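Local coordinates for protein MSM0273 (Mycobacterium smegmatis, PDB 5L37) that forms pentamers in the shell of the RMM bacterial microcompartment and, as a EutN/CcmL-family protein, probably caps its vertices, at residues E26-V29 and S34-I37; E28-G33 and G47-I52; I37-L42 and S60-T65. One frame throughout, in Å; residues are numbered along the deposited sequence.

Contact 1 (E26-V29 and S34-I37); sequences EVEV and SRMI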
# COMPACT_ATOMS: atom_id res chain seq x y z
N GLU C 26 -16.76 -11.43 2.16
CA GLU C 26 -16.29 -10.84 3.40
C GLU C 26 -15.35 -11.86 4.07
O GLU C 26 -15.65 -13.05 4.09
CB GLU C 26 -17.44 -10.49 4.33
CG GLU C 26 -16.95 -9.75 5.58
CD GLU C 26 -18.06 -9.40 6.53
OE1 GLU C 26 -18.56 -10.31 7.22
OE2 GLU C 26 -18.43 -8.20 6.58
N VAL C 27 -14.20 -11.39 4.56
CA VAL C 27 -13.23 -12.25 5.23
C VAL C 27 -12.82 -11.58 6.53
O VAL C 27 -12.93 -10.36 6.67
CB VAL C 27 -11.97 -12.52 4.37
CG1 VAL C 27 -12.38 -13.15 3.01
CG2 VAL C 27 -11.10 -11.22 4.17
N GLU C 28 -12.35 -12.38 7.47
CA GLU C 28 -11.85 -11.89 8.74
C GLU C 28 -10.39 -12.32 8.85
O GLU C 28 -10.07 -13.51 8.72
CB GLU C 28 -12.67 -12.44 9.88
CG GLU C 28 -12.15 -12.06 11.23
CD GLU C 28 -13.10 -12.42 12.34
OE1 GLU C 28 -14.18 -13.00 12.07
OE2 GLU C 28 -12.74 -12.14 13.49
N VAL C 29 -9.52 -11.36 9.06
CA VAL C 29 -8.09 -11.64 9.10
C VAL C 29 -7.75 -12.36 10.39
O VAL C 29 -8.19 -11.97 11.48
CB VAL C 29 -7.26 -10.33 8.97
CG1 VAL C 29 -5.77 -10.64 9.03
CG2 VAL C 29 -7.56 -9.65 7.66
N SER C 34 -9.63 -8.17 11.98
CA SER C 34 -10.06 -7.14 11.02
C SER C 34 -10.85 -7.73 9.89
O SER C 34 -10.52 -8.80 9.41
CB SER C 34 -8.88 -6.37 10.44
OG SER C 34 -8.25 -5.61 11.45
N ARG C 35 -11.84 -6.98 9.42
CA ARG C 35 -12.58 -7.47 8.28
C ARG C 35 -12.28 -6.67 7.02
O ARG C 35 -11.94 -5.48 7.08
CB ARG C 35 -14.08 -7.46 8.57
CG ARG C 35 -14.40 -8.51 9.63
CD ARG C 35 -15.87 -8.80 9.82
NE ARG C 35 -15.98 -9.93 10.74
CZ ARG C 35 -17.00 -10.78 10.78
NH1 ARG C 35 -17.99 -10.66 9.91
NH2 ARG C 35 -17.01 -11.78 11.65
N MET C 36 -12.38 -7.36 5.89
CA MET C 36 -12.30 -6.70 4.59
C MET C 36 -13.07 -7.52 3.57
O MET C 36 -13.57 -8.62 3.86
CB MET C 36 -10.84 -6.51 4.12
CG MET C 36 -10.23 -7.76 3.56
SD MET C 36 -8.47 -7.57 3.06
CE MET C 36 -7.75 -7.47 4.66
N ILE C 37 -13.21 -6.96 2.37
CA ILE C 37 -13.84 -7.65 1.26
C ILE C 37 -12.77 -8.02 0.26
O ILE C 37 -12.01 -7.16 -0.23
CB ILE C 37 -14.97 -6.77 0.57
CG1 ILE C 37 -15.99 -6.26 1.61
CG2 ILE C 37 -15.61 -7.55 -0.62
CD1 ILE C 37 -16.58 -7.30 2.51

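Contact 2 (E28-G33 and G47-I52); sequences EVEGTG and GEHVLI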
# COMPACT_ATOMS: atom_id res chain seq x y z
N GLU C 28 -12.35 -12.38 7.47
CA GLU C 28 -11.85 -11.89 8.74
C GLU C 28 -10.39 -12.32 8.85
O GLU C 28 -10.07 -13.51 8.72
CB GLU C 28 -12.67 -12.44 9.88
CG GLU C 28 -12.15 -12.06 11.23
CD GLU C 28 -13.10 -12.42 12.34
OE1 GLU C 28 -14.18 -13.00 12.07
OE2 GLU C 28 -12.74 -12.14 13.49
N VAL C 29 -9.52 -11.36 9.06
CA VAL C 29 -8.09 -11.64 9.10
C VAL C 29 -7.75 -12.36 10.39
O VAL C 29 -8.19 -11.97 11.48
CB VAL C 29 -7.26 -10.33 8.97
CG1 VAL C 29 -5.77 -10.64 9.03
CG2 VAL C 29 -7.56 -9.65 7.66
N GLU C 30 -6.97 -13.44 10.27
CA GLU C 30 -6.64 -14.29 11.41
C GLU C 30 -5.81 -13.45 12.40
O GLU C 30 -4.96 -12.67 12.00
CB GLU C 30 -5.79 -15.49 10.95
CG GLU C 30 -6.45 -16.55 10.06
CD GLU C 30 -7.56 -17.35 10.69
OE1 GLU C 30 -7.90 -17.14 11.88
OE2 GLU C 30 -8.08 -18.23 9.96
N GLY C 31 -6.09 -13.57 13.68
CA GLY C 31 -5.31 -12.84 14.66
C GLY C 31 -5.70 -11.40 14.92
O GLY C 31 -5.74 -11.00 16.07
N THR C 32 -5.98 -10.62 13.89
CA THR C 32 -6.35 -9.24 14.15
C THR C 32 -7.87 -9.13 14.29
O THR C 32 -8.37 -8.23 14.94
CB THR C 32 -5.88 -8.29 13.03
OG1 THR C 32 -6.59 -8.60 11.83
CG2 THR C 32 -4.38 -8.44 12.77
N GLY C 33 -8.59 -10.02 13.62
CA GLY C 33 -10.04 -9.95 13.60
C GLY C 33 -10.54 -8.87 12.65
O GLY C 33 -11.75 -8.69 12.49
N GLY C 47 -16.39 -20.04 6.00
CA GLY C 47 -15.71 -20.83 7.00
C GLY C 47 -14.35 -21.29 6.54
O GLY C 47 -13.54 -21.77 7.32
N GLU C 48 -14.09 -21.15 5.25
CA GLU C 48 -12.83 -21.61 4.69
C GLU C 48 -11.66 -20.68 5.04
O GLU C 48 -11.79 -19.46 5.08
CB GLU C 48 -12.94 -21.69 3.17
CG GLU C 48 -11.74 -22.25 2.48
CD GLU C 48 -12.01 -22.45 1.00
OE1 GLU C 48 -13.20 -22.42 0.59
OE2 GLU C 48 -11.03 -22.60 0.23
N HIS C 49 -10.52 -21.28 5.31
CA HIS C 49 -9.33 -20.51 5.58
C HIS C 49 -8.56 -20.27 4.30
O HIS C 49 -8.19 -21.23 3.61
CB HIS C 49 -8.45 -21.24 6.60
CG HIS C 49 -9.19 -21.55 7.86
ND1 HIS C 49 -9.60 -20.58 8.73
CD2 HIS C 49 -9.60 -22.73 8.38
CE1 HIS C 49 -10.27 -21.14 9.73
NE2 HIS C 49 -10.27 -22.44 9.54
N VAL C 50 -8.29 -19.00 4.00
CA VAL C 50 -7.74 -18.63 2.70
C VAL C 50 -6.54 -17.70 2.87
O VAL C 50 -6.32 -17.13 3.93
CB VAL C 50 -8.79 -17.93 1.81
CG1 VAL C 50 -9.95 -18.90 1.49
CG2 VAL C 50 -9.34 -16.71 2.51
N LEU C 51 -5.80 -17.55 1.78
CA LEU C 51 -4.63 -16.69 1.68
C LEU C 51 -4.98 -15.53 0.75
O LEU C 51 -5.48 -15.78 -0.34
CB LEU C 51 -3.47 -17.51 1.11
CG LEU C 51 -2.09 -16.88 1.10
CD1 LEU C 51 -1.71 -16.56 2.59
CD2 LEU C 51 -1.14 -17.86 0.41
N ILE C 52 -4.76 -14.30 1.19
CA ILE C 52 -5.14 -13.10 0.43
C ILE C 52 -3.93 -12.28 0.06
O ILE C 52 -3.04 -12.07 0.91
CB ILE C 52 -6.10 -12.23 1.25
CG1 ILE C 52 -7.40 -13.05 1.36
CG2 ILE C 52 -6.34 -10.88 0.56
CD1 ILE C 52 -8.34 -12.47 2.31

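Contact 3 (I37-L42 and S60-T65); sequences IAFDVL and SWFTGT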
# COMPACT_ATOMS: atom_id res chain seq x y z
N ILE C 37 -13.21 -6.96 2.37
CA ILE C 37 -13.84 -7.65 1.26
C ILE C 37 -12.77 -8.02 0.26
O ILE C 37 -12.01 -7.16 -0.23
CB ILE C 37 -14.97 -6.77 0.57
CG1 ILE C 37 -15.99 -6.26 1.61
CG2 ILE C 37 -15.61 -7.55 -0.62
CD1 ILE C 37 -16.58 -7.30 2.51
N ALA C 38 -12.72 -9.32 -0.06
CA ALA C 38 -11.75 -9.82 -1.01
C ALA C 38 -12.44 -10.42 -2.20
O ALA C 38 -13.52 -11.02 -2.06
CB ALA C 38 -10.82 -10.89 -0.36
N PHE C 39 -11.83 -10.28 -3.37
CA PHE C 39 -12.37 -10.89 -4.58
C PHE C 39 -11.98 -12.36 -4.65
O PHE C 39 -10.89 -12.72 -4.25
CB PHE C 39 -11.86 -10.15 -5.84
CG PHE C 39 -12.70 -10.38 -7.03
CD1 PHE C 39 -13.93 -9.76 -7.12
CD2 PHE C 39 -12.29 -11.21 -8.09
CE1 PHE C 39 -14.77 -9.95 -8.22
CE2 PHE C 39 -13.11 -11.43 -9.21
CZ PHE C 39 -14.35 -10.79 -9.27
N ASP C 40 -12.88 -13.19 -5.14
CA ASP C 40 -12.63 -14.63 -5.20
C ASP C 40 -12.98 -15.20 -6.54
O ASP C 40 -14.10 -14.97 -7.05
CB ASP C 40 -13.44 -15.34 -4.14
CG ASP C 40 -13.16 -16.83 -4.09
OD1 ASP C 40 -12.02 -17.21 -3.81
OD2 ASP C 40 -14.12 -17.58 -4.19
N VAL C 41 -12.06 -15.97 -7.12
CA VAL C 41 -12.30 -16.65 -8.38
C VAL C 41 -12.27 -18.17 -8.20
O VAL C 41 -12.54 -18.91 -9.14
CB VAL C 41 -11.27 -16.26 -9.45
CG1 VAL C 41 -11.37 -14.71 -9.75
CG2 VAL C 41 -9.85 -16.61 -9.03
N LEU C 42 -11.91 -18.63 -7.00
CA LEU C 42 -11.76 -20.07 -6.70
C LEU C 42 -12.99 -20.80 -6.19
O LEU C 42 -12.91 -22.00 -5.88
CB LEU C 42 -10.63 -20.25 -5.68
CG LEU C 42 -9.24 -19.92 -6.25
CD1 LEU C 42 -8.17 -19.93 -5.10
CD2 LEU C 42 -8.85 -20.90 -7.38
N SER C 60 -3.54 -7.00 -11.06
CA SER C 60 -2.70 -7.35 -12.20
C SER C 60 -2.73 -8.85 -12.53
O SER C 60 -2.23 -9.25 -13.58
CB SER C 60 -1.26 -6.86 -11.99
OG SER C 60 -0.61 -7.51 -10.91
N TRP C 61 -3.31 -9.67 -11.65
CA TRP C 61 -3.47 -11.11 -11.94
C TRP C 61 -4.39 -11.34 -13.14
O TRP C 61 -4.23 -12.31 -13.91
CB TRP C 61 -4.02 -11.87 -10.72
CG TRP C 61 -4.19 -13.36 -10.95
CD1 TRP C 61 -3.20 -14.33 -10.90
CD2 TRP C 61 -5.40 -14.05 -11.30
NE1 TRP C 61 -3.73 -15.57 -11.20
CE2 TRP C 61 -5.08 -15.44 -11.43
CE3 TRP C 61 -6.73 -13.65 -11.51
CZ2 TRP C 61 -6.03 -16.40 -11.76
CZ3 TRP C 61 -7.68 -14.62 -11.84
CH2 TRP C 61 -7.31 -15.98 -11.97
N PHE C 62 -5.35 -10.44 -13.29
CA PHE C 62 -6.37 -10.58 -14.32
C PHE C 62 -5.87 -10.22 -15.69
O PHE C 62 -5.04 -9.36 -15.86
CB PHE C 62 -7.59 -9.72 -13.96
CG PHE C 62 -8.29 -10.23 -12.74
CD1 PHE C 62 -9.26 -11.25 -12.87
CD2 PHE C 62 -7.96 -9.78 -11.48
CE1 PHE C 62 -9.91 -11.75 -11.73
CE2 PHE C 62 -8.59 -10.29 -10.35
CZ PHE C 62 -9.56 -11.27 -10.47
N THR C 63 -6.36 -10.96 -16.68
CA THR C 63 -6.08 -10.61 -18.07
C THR C 63 -7.09 -9.54 -18.46
O THR C 63 -8.15 -9.40 -17.83
CB THR C 63 -6.20 -11.84 -18.97
OG1 THR C 63 -7.45 -12.49 -18.71
CG2 THR C 63 -5.07 -12.83 -18.66
N GLY C 64 -6.73 -8.75 -19.47
CA GLY C 64 -7.59 -7.67 -19.92
C GLY C 64 -7.35 -6.36 -19.20
O GLY C 64 -6.28 -6.12 -18.66
N THR C 65 -8.36 -5.51 -19.21
CA THR C 65 -8.31 -4.20 -18.60
C THR C 65 -8.17 -4.40 -17.10
O THR C 65 -8.87 -5.25 -16.55
CB THR C 65 -9.58 -3.40 -18.90
OG1 THR C 65 -9.82 -3.41 -20.32
CG2 THR C 65 -9.47 -1.99 -18.40

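Contact 1 (E26-V29 and S34-I37)
An antiparallel strand pairing, topped on one face by a salt-bridge network of E26, E28 and R35, joins strand 23-29 to strand 35-40 next to the turn that links them. V27 and M36 are the hydrogen-bonded pair: V27 N reaches M36 O at 2.9 Å, and M36 N returns to V27 O at 3.1 Å. E26 with I37 and E28 with R35 are the flanking non-hydrogen-bonded pairs. V29 N adds a nearly straight bond to S34 O (2.8 Å, 176° at the hydrogen) where the strands enter the turn. R35 stretches out from CG to NE, which carries its guanidinium between the two glutamates. NH1 meets E26 OE1 at 2.8 Å, the carboxylate oxygen lying at the guanidinium edge while the two planes stand 76° apart. R35 NH2 donates to E28 OE1 at 3.1 Å, which approaches obliquely. Both bonds are bent and weak, so charge attraction probably supplies much of the hold. E26 OE1 is also hydrogen-bonded to T7 OG1 of strand 2-9, tying the network to the next strand. I37 shares this face, its CD1 lying against E26 CB (3.8 Å). On the other face V27 CG2 packs on M36 CG at 3.6 Å, and the bend at the end of M36 (chi3 72°) brings CE to V29 CG2 (3.7 Å). M36 also packs on M1 of a neighbouring subunit. This is a beta hairpin, mostly charged on the E26/E28/R35 face and apolar on the V27/M36 face, consistent with the OB-type barrel of the EutN/CcmL family.

Contact 2 (E28-G33 and G47-I52)
The imidazole of H49 and the carboxylate of E30 meet with their planes 38° apart, E30 OE2 approaching the ring obliquely from beside ND1. Over the centre of one ring face lies the carbonyl oxygen of G47, 4.0 Å above the plane and contributed by H49's own segment. ND1 gives E30 OE2 a weak hydrogen bond, 3.1 Å long and bent to 128° at the hydrogen; H49 CE1 follows at 3.6 Å from the same oxygen. ND1 is also hydrogen-bonded to T5 OG1, its stronger partner, so E30 holds a weak, secondary share of it. E30 gets there by folding at chi2 (-66°), which turns its carboxylate away from a fully extended course, and the two side chains cross at about a right angle. Their backbones stay well separated, E30 CA and H49 CA being 8.9 Å apart, because strand 2-9 runs between strands 23-29 and 49-54 in the antiparallel sheet. The contact is thus a surface bridge over strand 2-9, the middle strand of the sheet that curls into the OB-type barrel, linking the turn of one hairpin to the start of a strand two places away; T5 and R3 belong to the strand being spanned. E30 itself is held by a backbone bond with R3 and by the turn that begins at V29. G33 N closes that turn on V29 O at 2.9 Å, while T32 N makes a weaker bond to E30 O. G31 and G33 both take positive phi, which shapes the turn. H49 is placed by its backbone pairing with I77.

Contact 3 (I37-L42 and S60-T65)
F39 near the end of strand 35-40 and V41 just past it meet F62 and W61 of the loop after helix 56-60 through apolar side chains alone. F62 CZ sits 3.6 Å from F39 CD2; the rings meet obliquely, their planes 73° apart and their centroids separated by 5.8 Å. V41 splits its branches between the two aromatics. CG1 comes to the F62 edge near the ring plane, 3.8 Å from CE1, and CG2 touches W61 CH2 at 3.9 Å. W61 carries CG anti to its backbone N (chi1 -179°), which swings the six-membered part of the indole against that methyl. Behind this first shell, W61 lays its own CE3 over the centre of the F62 face, 3.6 Å above the plane, which sets the neighbouring rings against each other. P20 and P67 also pack on F62, and I69 on F39. I16 of one neighbouring subunit packs on V41 and W61, and E17 O of the same subunit is hydrogen-bonded to W61 NE1. F39 is fixed by backbone bonds with A71 and I73. Those bonds join strand 35-40 to strand 71-76 and close the sheet into the barrel of the OB fold, whose rim here borders the pentamer interface.

In the fold
Contacts 1 and 3 share strand 35-40, and contacts 1 and 2 share strand 23-29. Contacts 1 and 2 are neighbours, their centres about 7 Å apart: both include E28 and V29, and V27 CG2 packs on I52 CD1 at 3.6 Å. Contact 3 lies across the chain's centre, about 17 Å from contact 1 and 18 Å from contact 2, centre to centre. I52 CD1 links contact 2 to contact 3 by reaching A38 CB at 4.0 Å. I37, common to contacts 1 and 3, packs on L51 of a different neighbouring subunit from the one at W61 and makes backbone hydrogen bonds to it, consistent with strand 35-40 lying at the pentamer interface. L51 of contact 2 packs in turn on I37 of another subunit.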